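Local structure of naphthalene dioxygenase large subunit (2B1X) at residues Ile199-Lys204 with Ser378-Met383; Thr297-Leu302 with Leu428-Gln433; Arg324-Leu329 with Glu374-Ile379. The protein is the large subunit of a Rieske-type dioxygenase and carries an iron-sulfur cluster together with a separate mononuclear iron ion. All blocks are in the same frame, centred on the assembly; numbering follows the deposited sequence.

All three contacts are buried inside the catalytic domain; none is a surface patch. Interactions 1 and 3 lie about 6 Å apart, centre to centre, and use successive turns of helix 369-382, which also carries the iron ligand Asp-372; both reach a second copy of the subunit. Interaction 2 uses helix 422-436, with no other protein chain touching its segments; its centre is about 17 Å from that of interaction 1 and about 15 Å from that of interaction 3. Interaction 1 is polar, a loop amide held by a threonine hydroxyl, whereas interactions 2 and 3 are edge-to-face aromatic pairs. Asn-301 ND2, in the hairpin loop, makes a probable hydrogen bond to the Trp-326 carbonyl on strand 318-330.

Interaction 1 (Ile199-Lys204 with Ser378-Met383); sequences IDANWK and SITRVM
The flat carboxamide of Asn-202, the residue whose backbone is held by Thr-380, is gripped from both faces at OD1. Lys-204 NZ reaches OD1 from one side at 2.6 Å, while the backbone N of Lys-204 comes from the opposite side at 3.2 Å, well above the carbonyl plane. The second of these is a capping bond at the start of helix 204-212. ND2, at the other end of the amide, bonds to the carbonyl of Pro-331, which leaves the group little freedom to rotate. The Lys-204 chain also lies over the rim of one face of the Trp-203 indole, with CG 3.4 Å above the plane.

Across the contact, Asn-202 N donates to Thr-380 OG1 (3.1 Å, 156° at the hydrogen). That hydroxyl is turned beside its own backbone N (chi1 -68°), where it also bonds to the carbonyl of Trp-376 one helical turn back and so serves two peptides. Ala-201 packs against the same oxygen, its CB 3.5 Å from Thr-380 OG1. The loop between strand 188-199 and helix 204-212 is thereby pinned to the side of helix 369-382, with Met-334 of strand 333-343 against Ala-201 and Leu-205 of helix 204-212 against Thr-380.

Interaction 2 (Thr297-Leu302 with Leu428-Gln433); sequences TVFPNL and LEYWMQ
Phe-299 stands in the short loop between two antiparallel strands and reaches across to Tyr-430 and Trp-431, consecutive residues on helix 422-436. The loop closes at its base with Val-298 N bonded to Leu-302 O at 2.7 Å; the return bond from Leu-302 N to Val-298 O is weak. Within the loop the peptide between Phe-299 and Pro-300 is cis. On the other side the backbone is regular helix throughout, as the bond from Met-432 N to Leu-428 O illustrates.

With CG anti to the backbone N (chi1 -169°), the Phe-299 ring extends from the loop to the helix. Tyr-430 meets it edge to face: CD2 stands 3.5 Å above the centre of the phenylalanine ring, and the two ring planes are turned 71° apart with centroids separated by 4.9 Å. CB of Pro-300 lies against the other face, nearer the rim, so the ring is clasped between its own neighbour and the helix. This is a beta-hairpin turn, between strands 293-298 and 302-309 of the large antiparallel sheet in the Bet v 1-like catalytic domain, packed against the C-terminal helix.

Trp-431 contributes the root of its side chain, with CB 3.9 Å from Phe-299 CE1; its indole leads away, and its NE1 donates a hydrogen bond to Glu-37. The backbone of Phe-299 is tied down separately, its N bonded to His-249 and its O to the hydroxyl of Tyr-169. Tyr-169, in helix 166-170, also packs against both Pro-300 and Tyr-430.

Interaction 3 (Arg324-Leu329 with Glu374-Ile379); sequences RLWHPL and ENWRSI
Trp-326 and Trp-376 each set CG beside the backbone N and anti to the carbonyl carbon (chi1 -45° and -53°), and these torsions send the two indoles toward each other from a strand and a helix. Their CA atoms remain 11.8 Å apart, so the whole gap is bridged by side chains. The six-membered rings do the touching: CZ3 of Trp-326 is 3.7 Å from CZ3 of Trp-376, and CH2 of Trp-326 is 3.8 Å from CH2 of Trp-376. The planes stand almost perpendicular, at 84°, in an offset edge-to-face pair with the edge of Trp-376 directed at the face of Trp-326. Across the opposite face of Trp-326 runs the Arg-324 chain, whose CG is 3.6 Å above the plane near the rim. The nitrogen of this indole, NE1, donates to Ser-303 on the adjacent strand, which fixes how the ring is turned.

The pair joins strand 318-330, an inner strand of the large antiparallel sheet between strands 333-343 and 302-309, to helix 369-382. The domain is of the Bet v 1-like kind, a sheet with helices packed on it, and helix 204-212 adds Ala-207 against Trp-326 and Leu-205 and Asn-209 against Trp-376. Four residues before Trp-376, Asp-372 binds iron, and the nearest atom of the Trp-376 side chain is about 6 Å from an iron ion.

Trp-376 NE1 bonds to the hydroxyl of Tyr-110 of a second large subunit, a residue lining that subunit's iron-sulfur cluster pocket. Beside the neighbouring subunits, Arg-377 NH1 forms a salt bridge with Glu-374 OE1 at 3.2 Å, and Arg-377 NE forms another with Asp-200. Glu-374 OE2 extends this network to Arg-97 of the second large subunit and Arg-125 of the small subunit.

Interaction 1 (Ile199-Lys204 with Ser378-Met383)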
# COMPACT_ATOMS: atom_id res chain seq x y z
N ILE A 199 -1.06 14.35 -1.80
CA ILE A 199 -1.43 14.42 -3.21
C ILE A 199 -0.40 13.52 -3.90
O ILE A 199 0.81 13.67 -3.67
CB ILE A 199 -1.38 15.89 -3.78
CG1 ILE A 199 -2.43 16.81 -3.13
CG2 ILE A 199 -1.65 15.89 -5.30
CD1 ILE A 199 -2.32 18.30 -3.66
N ASP A 200 -0.86 12.61 -4.75
CA ASP A 200 0.05 11.78 -5.55
C ASP A 200 0.62 12.58 -6.74
O ASP A 200 0.35 12.25 -7.90
CB ASP A 200 -0.64 10.46 -5.97
CG ASP A 200 -2.09 10.66 -6.48
OD1 ASP A 200 -2.74 11.69 -6.14
OD2 ASP A 200 -2.66 9.81 -7.22
N ALA A 201 1.40 13.65 -6.44
CA ALA A 201 2.08 14.46 -7.45
C ALA A 201 3.48 14.82 -6.95
O ALA A 201 3.76 14.82 -5.74
CB ALA A 201 1.29 15.76 -7.70
N ASN A 202 4.37 15.19 -7.87
CA ASN A 202 5.67 15.69 -7.47
C ASN A 202 5.51 17.11 -6.91
O ASN A 202 4.72 17.93 -7.47
CB ASN A 202 6.66 15.68 -8.64
CG ASN A 202 8.09 15.95 -8.19
OD1 ASN A 202 8.60 17.04 -8.34
ND2 ASN A 202 8.73 14.94 -7.62
N TRP A 203 6.22 17.42 -5.82
CA TRP A 203 6.17 18.76 -5.21
C TRP A 203 6.45 19.95 -6.15
O TRP A 203 5.87 21.06 -5.98
CB TRP A 203 7.15 18.78 -4.01
CG TRP A 203 8.63 18.77 -4.37
CD1 TRP A 203 9.44 17.67 -4.57
CD2 TRP A 203 9.45 19.91 -4.60
NE1 TRP A 203 10.72 18.07 -4.89
CE2 TRP A 203 10.75 19.44 -4.93
CE3 TRP A 203 9.22 21.29 -4.60
CZ2 TRP A 203 11.81 20.31 -5.21
CZ3 TRP A 203 10.27 22.14 -4.87
CH2 TRP A 203 11.55 21.65 -5.17
N LYS A 204 7.33 19.75 -7.12
CA LYS A 204 7.76 20.84 -8.02
C LYS A 204 6.62 21.41 -8.83
O LYS A 204 6.68 22.56 -9.26
CB LYS A 204 8.90 20.39 -8.97
CG LYS A 204 10.29 20.24 -8.30
CD LYS A 204 11.43 19.79 -9.30
CE LYS A 204 11.14 18.42 -9.91
NZ LYS A 204 11.17 17.32 -8.81
N SER A 378 -2.27 14.08 -12.37
CA SER A 378 -2.33 13.59 -13.74
C SER A 378 -0.98 13.72 -14.49
O SER A 378 -0.54 12.74 -15.13
CB SER A 378 -3.42 14.36 -14.52
OG SER A 378 -3.35 14.09 -15.91
N ILE A 379 -0.36 14.91 -14.44
CA ILE A 379 0.96 15.14 -15.06
C ILE A 379 1.95 14.13 -14.49
O ILE A 379 2.70 13.46 -15.24
CB ILE A 379 1.48 16.54 -14.70
CG1 ILE A 379 0.59 17.63 -15.28
CG2 ILE A 379 2.94 16.73 -15.18
CD1 ILE A 379 0.99 19.01 -14.77
N THR A 380 1.94 14.00 -13.16
CA THR A 380 2.93 13.14 -12.48
C THR A 380 2.84 11.70 -12.97
O THR A 380 3.84 11.09 -13.22
CB THR A 380 2.67 13.21 -10.95
OG1 THR A 380 3.00 14.54 -10.53
CG2 THR A 380 3.65 12.32 -10.18
N ARG A 381 1.62 11.18 -13.09
CA ARG A 381 1.42 9.81 -13.53
C ARG A 381 1.99 9.56 -14.93
O ARG A 381 2.74 8.61 -15.14
CB ARG A 381 -0.07 9.44 -13.54
CG ARG A 381 -0.34 7.99 -14.01
CD ARG A 381 -1.75 7.53 -13.81
NE ARG A 381 -1.89 6.13 -14.19
CZ ARG A 381 -2.96 5.63 -14.81
NH1 ARG A 381 -3.97 6.44 -15.10
NH2 ARG A 381 -3.01 4.34 -15.13
N VAL A 382 1.59 10.39 -15.87
CA VAL A 382 1.97 10.15 -17.23
C VAL A 382 3.48 10.50 -17.45
O VAL A 382 4.13 9.92 -18.32
CB VAL A 382 0.91 10.76 -18.21
CG1 VAL A 382 1.09 12.27 -18.45
CG2 VAL A 382 0.87 9.97 -19.52
N MET A 383 4.04 11.34 -16.57
CA MET A 383 5.46 11.66 -16.60
C MET A 383 6.41 10.63 -16.00
O MET A 383 7.63 10.85 -16.02
CB MET A 383 5.75 13.06 -16.01
CG MET A 383 5.29 14.27 -16.88
SD MET A 383 5.74 14.33 -18.64
CE MET A 383 7.27 13.47 -18.61

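Interaction 2 (Thr297-Leu302 with Leu428-Gln433)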
# COMPACT_ATOMS: atom_id res chain seq x y z
N THR A 297 6.78 31.85 -5.16
CA THR A 297 7.40 30.73 -4.47
C THR A 297 8.74 31.20 -3.95
O THR A 297 9.51 31.85 -4.66
CB THR A 297 7.58 29.55 -5.45
OG1 THR A 297 6.28 29.00 -5.71
CG2 THR A 297 8.39 28.42 -4.81
N VAL A 298 8.96 30.91 -2.67
CA VAL A 298 10.29 30.99 -2.08
C VAL A 298 11.01 29.63 -2.28
O VAL A 298 10.66 28.62 -1.68
CB VAL A 298 10.21 31.32 -0.57
CG1 VAL A 298 11.60 31.52 -0.00
CG2 VAL A 298 9.36 32.58 -0.36
N PHE A 299 12.01 29.61 -3.15
CA PHE A 299 12.69 28.36 -3.44
C PHE A 299 13.19 27.69 -2.16
O PHE A 299 13.72 28.37 -1.29
CB PHE A 299 13.88 28.61 -4.35
CG PHE A 299 14.47 27.37 -4.90
CD1 PHE A 299 14.09 26.89 -6.15
CD2 PHE A 299 15.44 26.68 -4.17
CE1 PHE A 299 14.64 25.72 -6.67
CE2 PHE A 299 16.00 25.47 -4.67
CZ PHE A 299 15.60 25.00 -5.92
N PRO A 300 13.06 26.37 -2.04
CA PRO A 300 12.40 25.51 -3.05
C PRO A 300 10.87 25.40 -3.00
O PRO A 300 10.26 25.45 -4.09
CB PRO A 300 13.02 24.12 -2.80
CG PRO A 300 13.45 24.17 -1.30
CD PRO A 300 13.63 25.60 -0.91
N ASN A 301 10.27 25.23 -1.82
CA ASN A 301 8.92 24.61 -1.79
C ASN A 301 7.94 25.34 -0.87
O ASN A 301 6.99 24.74 -0.38
CB ASN A 301 9.02 23.12 -1.40
CG ASN A 301 9.42 22.92 0.07
OD1 ASN A 301 10.12 23.74 0.64
ND2 ASN A 301 8.95 21.84 0.69
N LEU A 302 8.16 26.64 -0.63
CA LEU A 302 7.20 27.47 0.09
C LEU A 302 6.54 28.39 -0.92
O LEU A 302 7.23 29.16 -1.59
CB LEU A 302 7.88 28.32 1.18
CG LEU A 302 6.99 29.48 1.74
CD1 LEU A 302 5.84 28.88 2.53
CD2 LEU A 302 7.76 30.47 2.59
N LEU A 428 13.64 26.64 -12.21
CA LEU A 428 14.21 25.38 -12.66
C LEU A 428 15.68 25.49 -12.98
O LEU A 428 16.41 24.52 -12.84
CB LEU A 428 13.43 24.85 -13.88
CG LEU A 428 12.05 24.32 -13.50
CD1 LEU A 428 11.26 23.96 -14.75
CD2 LEU A 428 12.12 23.14 -12.50
N GLU A 429 16.11 26.67 -13.42
CA GLU A 429 17.54 26.92 -13.64
C GLU A 429 18.31 26.76 -12.34
O GLU A 429 19.37 26.09 -12.32
CB GLU A 429 17.80 28.33 -14.24
CG GLU A 429 19.28 28.63 -14.42
CD GLU A 429 19.58 29.97 -15.08
OE1 GLU A 429 19.06 31.02 -14.65
OE2 GLU A 429 20.37 29.97 -16.04
N TYR A 430 17.82 27.39 -11.28
CA TYR A 430 18.46 27.28 -9.97
C TYR A 430 18.41 25.82 -9.47
O TYR A 430 19.38 25.32 -8.95
CB TYR A 430 17.86 28.24 -8.94
CG TYR A 430 18.61 28.30 -7.61
CD1 TYR A 430 19.99 28.61 -7.55
CD2 TYR A 430 17.95 28.03 -6.39
CE1 TYR A 430 20.67 28.65 -6.32
CE2 TYR A 430 18.61 28.10 -5.18
CZ TYR A 430 19.97 28.39 -5.15
OH TYR A 430 20.60 28.45 -3.94
N TRP A 431 17.27 25.16 -9.66
CA TRP A 431 17.12 23.76 -9.24
C TRP A 431 18.20 22.93 -9.97
O TRP A 431 18.89 22.15 -9.34
CB TRP A 431 15.67 23.28 -9.58
CG TRP A 431 15.39 21.84 -9.29
CD1 TRP A 431 14.90 21.34 -8.15
CD2 TRP A 431 15.60 20.73 -10.16
NE1 TRP A 431 14.77 19.97 -8.22
CE2 TRP A 431 15.19 19.56 -9.46
CE3 TRP A 431 16.09 20.59 -11.47
CZ2 TRP A 431 15.29 18.26 -10.00
CZ3 TRP A 431 16.17 19.30 -12.02
CH2 TRP A 431 15.76 18.16 -11.28
N MET A 432 18.36 23.15 -11.27
CA MET A 432 19.33 22.42 -12.08
C MET A 432 20.78 22.73 -11.68
O MET A 432 21.59 21.81 -11.59
CB MET A 432 19.10 22.66 -13.58
CG MET A 432 17.90 21.89 -14.17
SD MET A 432 17.83 22.08 -15.97
CE MET A 432 17.11 23.73 -16.13
N GLN A 433 21.08 24.00 -11.37
CA GLN A 433 22.40 24.35 -10.85
C GLN A 433 22.71 23.57 -9.56
O GLN A 433 23.81 23.02 -9.39
CB GLN A 433 22.55 25.86 -10.65
CG GLN A 433 22.53 26.65 -12.00
CD GLN A 433 22.36 28.14 -11.82
OE1 GLN A 433 21.84 28.59 -10.81
NE2 GLN A 433 22.77 28.92 -12.84

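Interaction 3 (Arg324-Leu329 with Glu374-Ile379)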
# COMPACT_ATOMS: atom_id res chain seq x y z
N ARG A 324 1.99 27.96 1.86
CA ARG A 324 1.87 26.51 1.82
C ARG A 324 3.23 25.87 1.51
O ARG A 324 4.03 26.45 0.77
CB ARG A 324 0.81 26.10 0.76
CG ARG A 324 0.97 26.83 -0.59
CD ARG A 324 0.06 28.08 -0.75
NE ARG A 324 -1.27 27.75 -0.26
CZ ARG A 324 -2.14 26.99 -0.91
NH1 ARG A 324 -1.84 26.54 -2.15
NH2 ARG A 324 -3.31 26.70 -0.35
N LEU A 325 3.47 24.70 2.11
CA LEU A 325 4.56 23.82 1.78
C LEU A 325 4.15 22.72 0.82
O LEU A 325 3.10 22.05 0.98
CB LEU A 325 5.12 23.17 3.04
CG LEU A 325 5.95 24.12 3.93
CD1 LEU A 325 6.10 23.55 5.33
CD2 LEU A 325 7.34 24.41 3.27
N TRP A 326 4.98 22.51 -0.19
CA TRP A 326 4.80 21.35 -1.03
C TRP A 326 5.83 20.38 -0.48
O TRP A 326 6.98 20.38 -0.91
CB TRP A 326 5.03 21.68 -2.52
CG TRP A 326 4.37 22.91 -2.95
CD1 TRP A 326 4.97 24.12 -3.29
CD2 TRP A 326 2.96 23.12 -3.09
NE1 TRP A 326 4.01 25.03 -3.64
CE2 TRP A 326 2.77 24.44 -3.54
CE3 TRP A 326 1.82 22.29 -2.89
CZ2 TRP A 326 1.50 24.98 -3.78
CZ3 TRP A 326 0.55 22.84 -3.15
CH2 TRP A 326 0.41 24.19 -3.59
N HIS A 327 5.43 19.59 0.51
CA HIS A 327 6.40 18.74 1.19
C HIS A 327 6.74 17.45 0.40
O HIS A 327 5.86 16.66 0.12
CB HIS A 327 5.96 18.40 2.62
CG HIS A 327 7.00 17.67 3.37
ND1 HIS A 327 6.85 16.36 3.78
CD2 HIS A 327 8.26 18.03 3.71
CE1 HIS A 327 7.95 15.96 4.38
NE2 HIS A 327 8.84 16.95 4.33
N PRO A 328 8.01 17.23 0.06
CA PRO A 328 8.38 16.05 -0.73
C PRO A 328 8.33 14.68 0.00
O PRO A 328 9.05 14.44 1.01
CB PRO A 328 9.83 16.34 -1.15
CG PRO A 328 10.38 17.15 -0.03
CD PRO A 328 9.19 18.06 0.40
N LEU A 329 7.53 13.77 -0.54
CA LEU A 329 7.35 12.46 0.09
C LEU A 329 8.00 11.38 -0.80
O LEU A 329 8.47 10.36 -0.30
CB LEU A 329 5.86 12.17 0.28
CG LEU A 329 5.15 12.85 1.45
CD1 LEU A 329 3.69 12.35 1.53
CD2 LEU A 329 5.90 12.57 2.77
N GLU A 374 -5.85 17.84 -9.04
CA GLU A 374 -6.13 16.86 -10.08
C GLU A 374 -5.13 17.01 -11.24
O GLU A 374 -4.58 16.01 -11.73
CB GLU A 374 -7.58 16.95 -10.55
CG GLU A 374 -7.90 16.05 -11.75
CD GLU A 374 -8.06 14.56 -11.43
OE1 GLU A 374 -8.03 14.11 -10.24
OE2 GLU A 374 -8.25 13.79 -12.40
N ASN A 375 -4.88 18.24 -11.67
CA ASN A 375 -3.90 18.44 -12.74
C ASN A 375 -2.49 17.93 -12.41
O ASN A 375 -1.84 17.30 -13.26
CB ASN A 375 -3.82 19.91 -13.14
CG ASN A 375 -5.10 20.41 -13.89
OD1 ASN A 375 -5.97 19.64 -14.29
ND2 ASN A 375 -5.19 21.71 -14.03
N TRP A 376 -2.00 18.20 -11.20
CA TRP A 376 -0.63 17.81 -10.84
C TRP A 376 -0.51 16.32 -10.74
O TRP A 376 0.49 15.80 -11.13
CB TRP A 376 -0.12 18.51 -9.55
CG TRP A 376 -0.27 20.04 -9.63
CD1 TRP A 376 -0.17 20.79 -10.77
CD2 TRP A 376 -0.52 20.96 -8.56
NE1 TRP A 376 -0.40 22.12 -10.47
CE2 TRP A 376 -0.60 22.25 -9.12
CE3 TRP A 376 -0.69 20.82 -7.17
CZ2 TRP A 376 -0.82 23.40 -8.35
CZ3 TRP A 376 -0.96 21.97 -6.41
CH2 TRP A 376 -0.99 23.23 -6.99
N ARG A 377 -1.53 15.63 -10.19
CA ARG A 377 -1.43 14.17 -10.11
C ARG A 377 -1.47 13.50 -11.47
O ARG A 377 -0.77 12.50 -11.73
CB ARG A 377 -2.49 13.58 -9.16
CG ARG A 377 -3.96 13.74 -9.63
CD ARG A 377 -4.95 13.55 -8.46
NE ARG A 377 -4.86 12.18 -7.98
CZ ARG A 377 -5.59 11.17 -8.46
NH1 ARG A 377 -6.51 11.37 -9.41
NH2 ARG A 377 -5.40 9.95 -7.97
N SER A 378 -2.27 14.08 -12.37
CA SER A 378 -2.33 13.59 -13.74
C SER A 378 -0.98 13.72 -14.49
O SER A 378 -0.54 12.74 -15.13
CB SER A 378 -3.42 14.36 -14.52
OG SER A 378 -3.35 14.09 -15.91
N ILE A 379 -0.36 14.91 -14.44
CA ILE A 379 0.96 15.14 -15.06
C ILE A 379 1.95 14.13 -14.49
O ILE A 379 2.70 13.46 -15.24
CB ILE A 379 1.48 16.54 -14.70
CG1 ILE A 379 0.59 17.63 -15.28
CG2 ILE A 379 2.94 16.73 -15.18
CD1 ILE A 379 0.99 19.01 -14.77